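Local coordinates for protein argininosuccinate lyase (Chelativorans sp., PDB 6RXA) that is an EDDS lyase, a carbon-nitrogen lyase of the aspartase/fumarase superfamily that binds fumarate and probably splits argininosuccinate into fumarate and arginine, at residues I46-V51 with G71-D76; L89-A94 with G104-G109; E271-F276 with T348-K353; M290-S295 with H340-V345. The protein carries 2 engineered substitutions. All blocks are in the same frame, centred on the assembly; numbering follows the deposited sequence. Where two conformers were deposited one is given.

Interaction 1 of 4, residues I46-V51 with G71-D76; sequences IHRAHV and GLAQVD
Arg48 and Asp76 form a salt bridge across the helical hairpin of helix 35-56 and helix 62-79, whose axes run nearly antiparallel, 172° apart and 11.2 Å from each other at these segments. The arginine chain runs extended from CG to NE, which carries its guanidinium past Leu72 to the neighbouring helix. There it grips a single oxygen end-on: Arg48 NH1 and Arg48 NH2 each lie 2.9 Å from Asp76 OD2. Both bonds lie close to the guanidinium plane, but the carboxylate is turned 40° from it. NH1 uses the syn lone pair of OD2, whereas NH2 meets the same oxygen from above the carboxylate plane. The other oxygen, Asp76 OD1, is hydrogen-bonded to Tyr91 OH and Ser44 OG, which should fix the carboxylate's rotation.

Leu72 packs against the bridge and the arginine stem. Its CB lies over one guanidinium face, while Leu72 CD1 touches Arg48 CG at 3.7 Å and His47 CB at 3.8 Å. His47 turns its polar end to Arg110 instead, through ND1. The whole is an antiparallel hairpin of two consecutive helices, joined here by a buried Leu72 and a partly exposed Arg48-Asp76 ion pair.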
loop_
_atom_site.group_PDB
_atom_site.type_symbol
_atom_site.label_atom_id
_atom_site.label_comp_id
_atom_site.label_asym_id
_atom_site.label_seq_id
_atom_site.Cartn_x
_atom_site.Cartn_y
_atom_site.Cartn_z
ATOM N N ILE A 46 -16.988 -13.347 -27.014
ATOM C CA ILE A 46 -18.114 -13.674 -26.140
ATOM C C ILE A 46 -19.440 -13.498 -26.868
ATOM O O ILE A 46 -20.348 -14.326 -26.732
ATOM C CB ILE A 46 -18.034 -12.853 -24.841
ATOM C CG1 ILE A 46 -16.828 -13.322 -24.018
ATOM C CG2 ILE A 46 -19.346 -12.926 -24.076
ATOM C CD1 ILE A 46 -16.463 -12.360 -22.890
ATOM N N HIS A 47 -19.582 -12.423 -27.649
ATOM C CA HIS A 47 -20.828 -12.246 -28.392
ATOM C C HIS A 47 -21.093 -13.451 -29.285
ATOM O O HIS A 47 -22.226 -13.938 -29.379
ATOM C CB HIS A 47 -20.780 -10.993 -29.264
ATOM C CG HIS A 47 -20.538 -9.731 -28.509
ATOM N ND1 HIS A 47 -20.983 -9.534 -27.221
ATOM C CD2 HIS A 47 -19.878 -8.601 -28.858
ATOM C CE1 HIS A 47 -20.609 -8.336 -26.809
ATOM N NE2 HIS A 47 -19.933 -7.752 -27.781
ATOM N N ARG A 48 -20.057 -13.932 -29.969
ATOM C CA ARG A 48 -20.220 -15.076 -30.859
ATOM C C ARG A 48 -20.587 -16.327 -30.071
ATOM O O ARG A 48 -21.502 -17.065 -30.458
ATOM C CB ARG A 48 -18.935 -15.279 -31.658
ATOM C CG ARG A 48 -18.698 -14.188 -32.690
ATOM C CD ARG A 48 -17.376 -14.368 -33.409
ATOM N NE ARG A 48 -17.256 -13.433 -34.528
ATOM C CZ ARG A 48 -16.949 -12.144 -34.398
ATOM N NH1 ARG A 48 -16.732 -11.622 -33.204
ATOM N NH2 ARG A 48 -16.860 -11.373 -35.472
ATOM N N ALA A 49 -19.883 -16.590 -28.970
ATOM C CA ALA A 49 -20.172 -17.790 -28.187
ATOM C C ALA A 49 -21.571 -17.739 -27.586
ATOM O O ALA A 49 -22.288 -18.753 -27.572
ATOM C CB ALA A 49 -19.130 -17.969 -27.084
ATOM N N HIS A 50 -21.969 -16.580 -27.061
ATOM C CA HIS A 50 -23.301 -16.452 -26.485
ATOM C C HIS A 50 -24.364 -16.703 -27.543
ATOM O O HIS A 50 -25.325 -17.451 -27.314
ATOM C CB HIS A 50 -23.449 -15.063 -25.871
ATOM C CG HIS A 50 -24.759 -14.853 -25.192
ATOM N ND1 HIS A 50 -25.069 -15.437 -23.981
ATOM C CD2 HIS A 50 -25.839 -14.126 -25.553
ATOM C CE1 HIS A 50 -26.292 -15.075 -23.630
ATOM N NE2 HIS A 50 -26.783 -14.288 -24.569
ATOM N N VAL A 51 -24.191 -16.111 -28.728
ATOM C CA VAL A 51 -25.153 -16.272 -29.816
ATOM C C VAL A 51 -25.224 -17.720 -30.291
ATOM O O VAL A 51 -26.314 -18.247 -30.536
ATOM C CB VAL A 51 -24.816 -15.289 -30.953
ATOM C CG1 VAL A 51 -25.529 -15.673 -32.227
ATOM C CG2 VAL A 51 -25.169 -13.865 -30.539
ATOM N N GLY A 71 -23.155 -9.662 -38.821
ATOM C CA GLY A 71 -23.057 -8.281 -38.378
ATOM C C GLY A 71 -21.919 -8.042 -37.407
ATOM O O GLY A 71 -21.273 -6.989 -37.439
ATOM N N LEU A 72 -21.662 -9.003 -36.508
ATOM C CA LEU A 72 -20.550 -8.855 -35.573
ATOM C C LEU A 72 -19.234 -8.658 -36.318
ATOM O O LEU A 72 -18.407 -7.825 -35.926
ATOM C CB LEU A 72 -20.446 -10.066 -34.644
ATOM C CG LEU A 72 -21.616 -10.331 -33.707
ATOM C CD1 LEU A 72 -21.360 -11.653 -32.975
ATOM C CD2 LEU A 72 -21.813 -9.204 -32.727
ATOM N N ALA A 73 -19.025 -9.408 -37.404
ATOM C CA ALA A 73 -17.805 -9.240 -38.183
ATOM C C ALA A 73 -17.717 -7.832 -38.758
ATOM O O ALA A 73 -16.642 -7.223 -38.766
ATOM C CB ALA A 73 -17.766 -10.287 -39.293
ATOM N N GLN A 74 -18.841 -7.290 -39.226
ATOM C CA GLN A 74 -18.830 -5.938 -39.778
ATOM C C GLN A 74 -18.534 -4.899 -38.698
ATOM O O GLN A 74 -17.735 -3.984 -38.915
ATOM C CB GLN A 74 -20.164 -5.636 -40.458
ATOM C CG GLN A 74 -20.502 -6.544 -41.635
ATOM C CD GLN A 74 -21.893 -6.260 -42.184
ATOM O OE1 GLN A 74 -22.144 -5.186 -42.726
ATOM N NE2 GLN A 74 -22.805 -7.215 -42.028
ATOM N N VAL A 75 -19.158 -5.017 -37.522
ATOM C CA VAL A 75 -18.929 -4.014 -36.484
ATOM C C VAL A 75 -17.517 -4.134 -35.920
ATOM O O VAL A 75 -16.871 -3.126 -35.609
ATOM C CB VAL A 75 -20.011 -4.077 -35.394
ATOM C CG1 VAL A 75 -19.778 -2.995 -34.370
ATOM C CG2 VAL A 75 -21.396 -3.898 -36.009
ATOM N N ASP A 76 -17.003 -5.361 -35.801
ATOM C CA ASP A 76 -15.618 -5.535 -35.384
ATOM C C ASP A 76 -14.677 -4.759 -36.303
ATOM O O ASP A 76 -13.725 -4.120 -35.835
ATOM C CB ASP A 76 -15.253 -7.020 -35.386
ATOM C CG ASP A 76 -15.872 -7.804 -34.227
ATOM O OD1 ASP A 76 -16.480 -7.210 -33.309
ATOM O OD2 ASP A 76 -15.740 -9.048 -34.248
#

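Interaction 2 of 4, residues L89-A94 with G104-G109; sequences LPYEAA and GKMHIG
Glu92 OE2 is hydrogen-bonded to Tyr88 OH one turn earlier on the same helix, and it also rests against His107, 3.7 Å from His107 CB and 3.9 Å from His107 CG. The other oxygen, Glu92 OE1, makes a salt bridge with Arg383 of the second subunit. With both oxygens held, the carboxylate has little freedom to rotate, and it stands at 61° to the imidazole plane. CG lies anti to the backbone N of Glu92 (chi1 -166°) and the chain continues on an extended course that brings the carboxylate over to the turn beginning at Gly104.

That turn belongs to the loop joining helix 88-99 to helix 112-147, and the loop leads directly into Ser111, Arg112 and Asn113, which bind succinate and fumarate. Within it, His107 N bonds to Gly104 O at 3.2 Å. His107 NE2 is hydrogen-bonded to Ser281 of the third subunit, itself a ligand-binding residue, so the loop lies where subunits come together around the site.

Met106 supplies the apolar half. The Met106 and Glu92 chains run past one another, pointing opposite ways, and Met106 CE comes within 4.0 Å of Glu92 CG. The same methyl lies 4.0 Å from Tyr91 CD1, abutting the rim of the phenol roughly level with the ring.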
loop_
_atom_site.group_PDB
_atom_site.type_symbol
_atom_site.label_atom_id
_atom_site.label_comp_id
_atom_site.label_asym_id
_atom_site.label_seq_id
_atom_site.Cartn_x
_atom_site.Cartn_y
_atom_site.Cartn_z
ATOM N N LEU A 89 -22.779 -0.950 -25.065
ATOM C CA LEU A 89 -23.973 -0.336 -25.643
ATOM C C LEU A 89 -23.666 0.377 -26.952
ATOM O O LEU A 89 -24.457 0.241 -27.899
ATOM C CB LEU A 89 -24.699 0.555 -24.629
ATOM C CG LEU A 89 -25.461 -0.210 -23.543
ATOM C CD1 LEU A 89 -26.045 0.750 -22.514
ATOM C CD2 LEU A 89 -26.571 -1.070 -24.153
ATOM N N PRO A 90 -22.557 1.115 -27.086
ATOM C CA PRO A 90 -22.205 1.653 -28.411
ATOM C C PRO A 90 -22.048 0.584 -29.480
ATOM O O PRO A 90 -22.467 0.781 -30.632
ATOM C CB PRO A 90 -20.899 2.415 -28.141
ATOM C CG PRO A 90 -21.043 2.866 -26.701
ATOM C CD PRO A 90 -21.739 1.702 -26.007
ATOM N N TYR A 91 -21.439 -0.548 -29.125
ATOM C CA TYR A 91 -21.252 -1.633 -30.078
ATOM C C TYR A 91 -22.589 -2.226 -30.501
ATOM O O TYR A 91 -22.830 -2.453 -31.693
ATOM C CB TYR A 91 -20.354 -2.690 -29.430
ATOM C CG TYR A 91 -20.034 -3.857 -30.315
ATOM C CD1 TYR A 91 -20.921 -4.914 -30.447
ATOM C CD2 TYR A 91 -18.840 -3.907 -31.011
ATOM C CE1 TYR A 91 -20.633 -5.994 -31.262
ATOM C CE2 TYR A 91 -18.538 -4.987 -31.831
ATOM C CZ TYR A 91 -19.442 -6.027 -31.946
ATOM O OH TYR A 91 -19.161 -7.101 -32.755
ATOM N N GLU A 92 -23.474 -2.478 -29.535
ATOM C CA GLU A 92 -24.780 -3.026 -29.865
ATOM C C GLU A 92 -25.553 -2.073 -30.765
ATOM O O GLU A 92 -26.256 -2.508 -31.681
ATOM C CB GLU A 92 -25.566 -3.315 -28.584
ATOM C CG GLU A 92 -26.788 -4.199 -28.839
ATOM C CD GLU A 92 -27.813 -4.164 -27.716
ATOM O OE1 GLU A 92 -28.802 -3.412 -27.848
ATOM O OE2 GLU A 92 -27.644 -4.888 -26.710
ATOM N N ALA A 93 -25.427 -0.765 -30.521
ATOM C CA ALA A 93 -26.150 0.205 -31.337
ATOM C C ALA A 93 -25.606 0.244 -32.757
ATOM O O ALA A 93 -26.374 0.357 -33.722
ATOM C CB ALA A 93 -26.112 1.584 -30.681
ATOM N N ALA A 94 -24.284 0.141 -32.913
ATOM C CA ALA A 94 -23.709 0.012 -34.241
ATOM C C ALA A 94 -24.183 -1.269 -34.920
ATOM O O ALA A 94 -24.436 -1.281 -36.125
ATOM C CB ALA A 94 -22.182 0.046 -34.163
ATOM N N GLY A 104 -30.559 -6.557 -31.172
ATOM C CA GLY A 104 -30.884 -6.532 -29.756
ATOM C C GLY A 104 -31.049 -7.903 -29.143
ATOM O O GLY A 104 -30.903 -8.061 -27.922
ATOM N N LYS A 105 -31.337 -8.909 -29.960
ATOM C CA LYS A 105 -31.536 -10.247 -29.428
ATOM C C LYS A 105 -30.246 -10.884 -28.953
ATOM O O LYS A 105 -30.304 -11.889 -28.238
ATOM C CB LYS A 105 -32.206 -11.141 -30.477
ATOM C CG LYS A 105 -33.648 -10.755 -30.748
ATOM C CD LYS A 105 -34.409 -11.888 -31.432
ATOM C CE LYS A 105 -35.878 -11.543 -31.594
ATOM N NZ LYS A 105 -36.651 -12.713 -32.094
ATOM N N MET A 106 -29.082 -10.353 -29.342
ATOM C CA MET A 106 -27.853 -10.950 -28.836
ATOM C C MET A 106 -27.685 -10.727 -27.336
ATOM O O MET A 106 -26.829 -11.367 -26.724
ATOM C CB MET A 106 -26.610 -10.460 -29.594
ATOM C CG MET A 106 -26.103 -9.059 -29.248
ATOM S SD MET A 106 -24.324 -8.927 -29.599
ATOM C CE MET A 106 -24.119 -7.150 -29.540
ATOM N N HIS A 107 -28.473 -9.840 -26.735
ATOM C CA HIS A 107 -28.367 -9.581 -25.304
ATOM C C HIS A 107 -29.349 -10.407 -24.484
ATOM O O HIS A 107 -29.375 -10.274 -23.259
ATOM C CB HIS A 107 -28.577 -8.096 -25.014
ATOM C CG HIS A 107 -27.778 -7.585 -23.850
ATOM N ND1 HIS A 107 -26.429 -7.821 -23.713
ATOM C CD2 HIS A 107 -28.140 -6.846 -22.775
ATOM C CE1 HIS A 107 -25.991 -7.249 -22.605
ATOM N NE2 HIS A 107 -27.008 -6.642 -22.024
ATOM N N ILE A 108 -30.154 -11.259 -25.124
ATOM C CA ILE A 108 -31.088 -12.091 -24.373
ATOM C C ILE A 108 -30.335 -12.930 -23.349
ATOM O O ILE A 108 -29.362 -13.625 -23.675
ATOM C CB ILE A 108 -31.915 -12.960 -25.334
ATOM C CG1 ILE A 108 -32.929 -12.095 -26.087
ATOM C CG2 ILE A 108 -32.608 -14.071 -24.558
ATOM C CD1 ILE A 108 -33.608 -12.819 -27.259
ATOM N N GLY A 109 -30.790 -12.879 -22.102
ATOM C CA GLY A 109 -30.204 -13.685 -21.048
ATOM C C GLY A 109 -28.847 -13.234 -20.548
ATOM O O GLY A 109 -28.180 -13.995 -19.850
#

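Interaction 3 of 4, residues E271-F276 with T348-K353; sequences ELDASF and TLHPNK
His350 lies on one strand of a tiny two-stranded antiparallel ladder, 270-271 with 350-351, and its side chain folds back along the partner strand. His350 CB starts 3.5 Å from Glu271 O. CG is anti to the carbonyl carbon (chi1 -56°), which points the ring toward Asp273, and Thr348 O lies over one ring face, offset toward the rim. CD2 then passes Glu271 O at 3.6 Å, with that oxygen at the ring's edge. At the tip, His350 NE2 gives a nearly straight hydrogen bond, 2.9 Å and 168°, to Asp273 OD1. The carboxylate is nearly coplanar with the imidazole and is met on its anti side.

The backbones of Glu271 and His350 form an antiparallel hydrogen-bonded pair, with Glu271 N to His350 O at 2.9 Å and His350 N to Glu271 O at 3.0 Å. The second carboxylate oxygen, Asp273 OD2, accepts from Ser275 N in an Asx turn and also from Ser275 OG, the two donors reaching it from opposite faces. Asp273 is thus fixed at both oxygens, one across the contact and one within its own turn. On the far side of the ladder from His350, Leu272 and Leu349 meet through methyl groups. Next to Asp273 CB, Thr348 OG1 bonds to Gly344 O and accepts from a water that in turn accepts from Asp273 N, 3.0 Å away.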
loop_
_atom_site.group_PDB
_atom_site.type_symbol
_atom_site.label_atom_id
_atom_site.label_comp_id
_atom_site.label_asym_id
_atom_site.label_seq_id
_atom_site.Cartn_x
_atom_site.Cartn_y
_atom_site.Cartn_z
ATOM N N GLU A 271 30.206 -7.866 -14.547
ATOM C CA GLU A 271 29.990 -6.747 -15.452
ATOM C C GLU A 271 28.800 -7.057 -16.346
ATOM O O GLU A 271 28.706 -8.164 -16.891
ATOM C CB GLU A 271 31.236 -6.498 -16.305
ATOM C CG GLU A 271 31.165 -5.201 -17.101
ATOM C CD GLU A 271 32.472 -4.833 -17.803
ATOM O OE1 GLU A 271 32.426 -3.950 -18.679
ATOM O OE2 GLU A 271 33.537 -5.407 -17.478
ATOM N N LEU A 272 27.901 -6.092 -16.494
ATOM C CA LEU A 272 26.815 -6.250 -17.440
ATOM C C LEU A 272 27.361 -6.289 -18.858
ATOM O O LEU A 272 28.324 -5.596 -19.198
ATOM C CB LEU A 272 25.877 -5.057 -17.340
ATOM C CG LEU A 272 25.042 -4.973 -16.072
ATOM C CD1 LEU A 272 24.304 -3.632 -16.012
ATOM C CD2 LEU A 272 24.037 -6.122 -15.978
ATOM N N ASP A 273 26.724 -7.088 -19.704
ATOM C CA ASP A 273 26.980 -6.958 -21.132
ATOM C C ASP A 273 26.686 -5.524 -21.565
ATOM O O ASP A 273 25.734 -4.898 -21.094
ATOM C CB ASP A 273 26.102 -7.917 -21.928
ATOM C CG ASP A 273 26.568 -8.063 -23.355
ATOM O OD1 ASP A 273 27.528 -8.840 -23.576
ATOM O OD2 ASP A 273 26.011 -7.376 -24.236
ATOM N N ALA A 274 27.512 -5.013 -22.482
ATOM C CA ALA A 274 27.320 -3.664 -23.000
ATOM C C ALA A 274 25.895 -3.421 -23.477
ATOM O O ALA A 274 25.377 -2.307 -23.346
ATOM C CB ALA A 274 28.266 -3.426 -24.185
ATOM N N SER A 275 25.246 -4.450 -24.028
ATOM C CA SER A 275 23.902 -4.310 -24.570
ATOM C C SER A 275 22.838 -4.147 -23.498
ATOM O O SER A 275 21.675 -3.899 -23.835
ATOM C CB SER A 275 23.568 -5.517 -25.454
ATOM O OG SER A 275 23.461 -6.723 -24.713
ATOM N N PHE A 276 23.202 -4.275 -22.222
ATOM C CA PHE A 276 22.276 -4.087 -21.112
ATOM C C PHE A 276 22.671 -2.918 -20.220
ATOM O O PHE A 276 22.091 -2.751 -19.139
ATOM C CB PHE A 276 22.125 -5.387 -20.313
ATOM C CG PHE A 276 21.273 -6.393 -21.007
ATOM C CD1 PHE A 276 19.894 -6.289 -20.959
ATOM C CD2 PHE A 276 21.834 -7.398 -21.772
ATOM C CE1 PHE A 276 19.096 -7.184 -21.638
ATOM C CE2 PHE A 276 21.033 -8.295 -22.448
ATOM C CZ PHE A 276 19.668 -8.186 -22.382
ATOM N N THR A 348 23.633 -13.031 -20.344
ATOM C CA THR A 348 24.821 -12.383 -20.875
ATOM C C THR A 348 25.760 -11.839 -19.808
ATOM O O THR A 348 26.771 -11.223 -20.165
ATOM C CB THR A 348 24.434 -11.244 -21.832
ATOM O OG1 THR A 348 23.711 -10.217 -21.146
ATOM C CG2 THR A 348 23.575 -11.770 -22.958
ATOM N N LEU A 349 25.472 -12.059 -18.528
ATOM C CA LEU A 349 26.313 -11.492 -17.480
ATOM C C LEU A 349 27.740 -12.025 -17.563
ATOM O O LEU A 349 27.970 -13.209 -17.827
ATOM C CB LEU A 349 25.734 -11.832 -16.108
ATOM C CG LEU A 349 26.333 -11.102 -14.912
ATOM C CD1 LEU A 349 26.042 -9.613 -14.972
ATOM C CD2 LEU A 349 25.779 -11.691 -13.623
ATOM N N HIS A 350 28.695 -11.136 -17.338
ATOM C CA HIS A 350 30.110 -11.500 -17.368
ATOM C C HIS A 350 30.685 -11.529 -15.956
ATOM O O HIS A 350 31.097 -10.482 -15.436
ATOM C CB HIS A 350 30.888 -10.491 -18.228
ATOM C CG HIS A 350 30.364 -10.355 -19.622
ATOM N ND1 HIS A 350 30.738 -11.210 -20.636
ATOM C CD2 HIS A 350 29.491 -9.477 -20.168
ATOM C CE1 HIS A 350 30.114 -10.865 -21.749
ATOM N NE2 HIS A 350 29.338 -9.827 -21.487
ATOM N N PRO A 351 30.790 -12.690 -15.316
ATOM C CA PRO A 351 31.448 -12.731 -14.003
ATOM C C PRO A 351 32.951 -12.543 -14.146
ATOM O O PRO A 351 33.560 -13.003 -15.113
ATOM C CB PRO A 351 31.115 -14.132 -13.486
ATOM C CG PRO A 351 30.903 -14.957 -14.719
ATOM C CD PRO A 351 30.319 -14.016 -15.759
ATOM N N ASN A 352 33.544 -11.820 -13.190
ATOM C CA ASN A 352 35.002 -11.680 -13.107
ATOM C C ASN A 352 35.497 -12.790 -12.193
ATOM O O ASN A 352 35.578 -12.630 -10.974
ATOM C CB ASN A 352 35.398 -10.320 -12.552
ATOM C CG ASN A 352 36.918 -10.100 -12.537
ATOM O OD1 ASN A 352 37.724 -11.041 -12.500
ATOM N ND2 ASN A 352 37.308 -8.833 -12.543
ATOM N N LYS A 353 35.827 -13.942 -12.789
ATOM C CA LYS A 353 36.100 -15.132 -11.989
ATOM C C LYS A 353 37.307 -14.934 -11.088
ATOM O O LYS A 353 37.317 -15.414 -9.946
ATOM C CB LYS A 353 36.300 -16.348 -12.891
ATOM C CG LYS A 353 35.065 -16.709 -13.697
ATOM C CD LYS A 353 35.266 -18.030 -14.418
ATOM C CE LYS A 353 34.066 -18.384 -15.273
ATOM N NZ LYS A 353 34.244 -19.685 -15.986
HETATM O O HOH W 1 24.429 -8.800 -18.833
#

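Interaction 4 of 4, residues M290-S295 with H340-V345; sequences MSLERS and HAMTGV. Engineered in segment 290-295: Met290 (natural residue Asp).
Leu292 CD2 sits at the tight centre of this helix crossing, 3.8 Å from Met342 SD and 3.9 Å from Val345 CG1. Met342 reaches it by bending at chi2 and chi3, which folds the thioether across the leucine at about a right angle. The serines complete the close part. Ser295 OG lies 3.8 Å from Ala341 CB and the same distance from Met342 CG, while Ser291 OG meets Val345 CG2 at 3.7 Å. Ser295 OG turns back to Ser291 O at 2.8 Å, and Ser291 OG is hydrogen-bonded to Phe276 O. The segment axes approach to 9.8 Å at a signed angle of -146°, and no hydrogen bond joins 290-295 to 340-345.

The faces turned away from the crossing are looser with respect to this contact. Engineered Met290, Arg294, His340 and Thr343 are partly exposed and do not touch the opposite segment. Met290 meets neighbouring subunits; Arg294, which binds fumarate, makes a cation-pi contact with Tyr26; His340 and Thr343 lie against helix 112-147.

Helix 236-262 closes one flank of the crossing, packing Leu252 on Ser295 and Met342, while helix 20-31 lies along another through Phe22 and Leu25.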
loop_
_atom_site.group_PDB
_atom_site.type_symbol
_atom_site.label_atom_id
_atom_site.label_comp_id
_atom_site.label_asym_id
_atom_site.label_seq_id
_atom_site.Cartn_x
_atom_site.Cartn_y
_atom_site.Cartn_z
ATOM N N MET A 290 21.223 0.590 -16.257
ATOM C CA MET A 290 19.885 1.085 -16.539
ATOM C C MET A 290 18.879 -0.049 -16.682
ATOM O O MET A 290 17.712 0.111 -16.297
ATOM C CB MET A 290 19.951 1.934 -17.805
ATOM C CG MET A 290 18.680 2.652 -18.129
ATOM S SD MET A 290 18.153 3.807 -16.850
ATOM C CE MET A 290 17.586 5.173 -17.877
ATOM N N SER A 291 19.302 -1.197 -17.217
ATOM C CA SER A 291 18.417 -2.347 -17.315
ATOM C C SER A 291 17.975 -2.795 -15.934
ATOM O O SER A 291 16.798 -3.113 -15.714
ATOM C CB SER A 291 19.127 -3.489 -18.040
ATOM O OG SER A 291 20.377 -3.801 -17.436
ATOM N N LEU A 292 18.915 -2.827 -14.986
ATOM C CA LEU A 292 18.593 -3.258 -13.629
ATOM C C LEU A 292 17.675 -2.261 -12.937
ATOM O O LEU A 292 16.698 -2.657 -12.287
ATOM C CB LEU A 292 19.894 -3.427 -12.842
ATOM C CG LEU A 292 20.969 -4.348 -13.427
ATOM C CD1 LEU A 292 22.205 -4.411 -12.521
ATOM C CD2 LEU A 292 20.408 -5.730 -13.721
ATOM N N GLU A 293 17.967 -0.965 -13.062
ATOM C CA GLU A 293 17.178 0.022 -12.334
ATOM C C GLU A 293 15.765 0.129 -12.886
ATOM O O GLU A 293 14.807 0.256 -12.114
ATOM C CB GLU A 293 17.889 1.370 -12.302
ATOM C CG GLU A 293 19.121 1.318 -11.386
ATOM C CD GLU A 293 19.570 2.661 -10.883
ATOM O OE1 GLU A 293 20.306 2.679 -9.862
ATOM O OE2 GLU A 293 19.239 3.689 -11.526
ATOM N N ARG A 294 15.604 0.083 -14.211
ATOM C CA ARG A 294 14.249 0.118 -14.755
ATOM C C ARG A 294 13.491 -1.174 -14.470
ATOM O O ARG A 294 12.259 -1.160 -14.390
ATOM C CB ARG A 294 14.279 0.424 -16.251
ATOM C CG ARG A 294 14.607 1.880 -16.534
ATOM C CD ARG A 294 14.771 2.119 -18.011
ATOM N NE ARG A 294 14.867 3.541 -18.335
ATOM C CZ ARG A 294 13.822 4.333 -18.560
ATOM N NH1 ARG A 294 12.584 3.861 -18.483
ATOM N NH2 ARG A 294 14.020 5.608 -18.859
ATOM N N SER A 295 14.194 -2.300 -14.315
ATOM C CA SER A 295 13.516 -3.523 -13.896
ATOM C C SER A 295 13.005 -3.396 -12.463
ATOM O O SER A 295 11.862 -3.772 -12.164
ATOM C CB SER A 295 14.453 -4.727 -14.063
ATOM O OG SER A 295 14.705 -4.989 -15.446
ATOM N N HIS A 340 11.813 -10.091 -19.342
ATOM C CA HIS A 340 12.657 -10.281 -20.511
ATOM C C HIS A 340 14.019 -9.633 -20.323
ATOM O O HIS A 340 15.054 -10.233 -20.630
ATOM C CB HIS A 340 11.960 -9.696 -21.735
ATOM C CG HIS A 340 10.811 -10.514 -22.225
ATOM N ND1 HIS A 340 9.877 -10.020 -23.111
ATOM C CD2 HIS A 340 10.455 -11.797 -21.980
ATOM C CE1 HIS A 340 8.995 -10.965 -23.390
ATOM N NE2 HIS A 340 9.324 -12.053 -22.716
ATOM N N ALA A 341 14.049 -8.410 -19.786
ATOM C CA ALA A 341 15.325 -7.736 -19.568
ATOM C C ALA A 341 16.216 -8.547 -18.635
ATOM O O ALA A 341 17.409 -8.731 -18.897
ATOM C CB ALA A 341 15.086 -6.332 -19.005
ATOM N N MET A 342 15.654 -9.038 -17.525
ATOM C CA MET A 342 16.467 -9.784 -16.563
ATOM C C MET A 342 16.869 -11.153 -17.107
ATOM O O MET A 342 17.944 -11.662 -16.763
ATOM C CB MET A 342 15.740 -9.873 -15.223
ATOM C CG MET A 342 15.666 -8.540 -14.487
ATOM S SD MET A 342 17.302 -7.814 -14.167
ATOM C CE MET A 342 18.034 -9.119 -13.171
ATOM N N THR A 343 16.048 -11.737 -17.986
ATOM C CA THR A 343 16.439 -12.957 -18.691
ATOM C C THR A 343 17.712 -12.714 -19.489
ATOM O O THR A 343 18.671 -13.491 -19.406
ATOM C CB THR A 343 15.297 -13.404 -19.616
ATOM O OG1 THR A 343 14.122 -13.690 -18.838
ATOM C CG2 THR A 343 15.668 -14.652 -20.440
ATOM N N GLY A 344 17.752 -11.606 -20.238
ATOM C CA GLY A 344 18.938 -11.286 -21.018
ATOM C C GLY A 344 20.124 -10.872 -20.163
ATOM O O GLY A 344 21.266 -11.221 -20.467
ATOM N N VAL A 345 19.872 -10.122 -19.085
ATOM C CA VAL A 345 20.941 -9.772 -18.149
ATOM C C VAL A 345 21.636 -11.027 -17.639
ATOM O O VAL A 345 22.873 -11.108 -17.590
ATOM C CB VAL A 345 20.387 -8.931 -16.985
ATOM C CG1 VAL A 345 21.395 -8.912 -15.833
ATOM C CG2 VAL A 345 20.085 -7.527 -17.440
#

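How the interactions relate
From the N terminus, interaction 1 closes the first loop, returning helix 62-79 to helix 35-56. Interaction 2 follows in series and closes a shorter loop, bringing the segment before helix 112-147 back onto helix 88-99. The two touch, with His50 NE2 2.8 Å from Ile108 O, and together lie toward one end of the elongated chain. Far off, with its centre about 51 and 56 Å from those of interactions 1 and 2, interaction 3 joins 271-276 to 348-353 across 71 residues. Interaction 4 falls within that span and pairs helix 290-301 with helix 329-348. Phe276 links these two, its CD1 lying 3.7 Å from Val345 CG2. Interactions 2 and 4 both reach the third subunit.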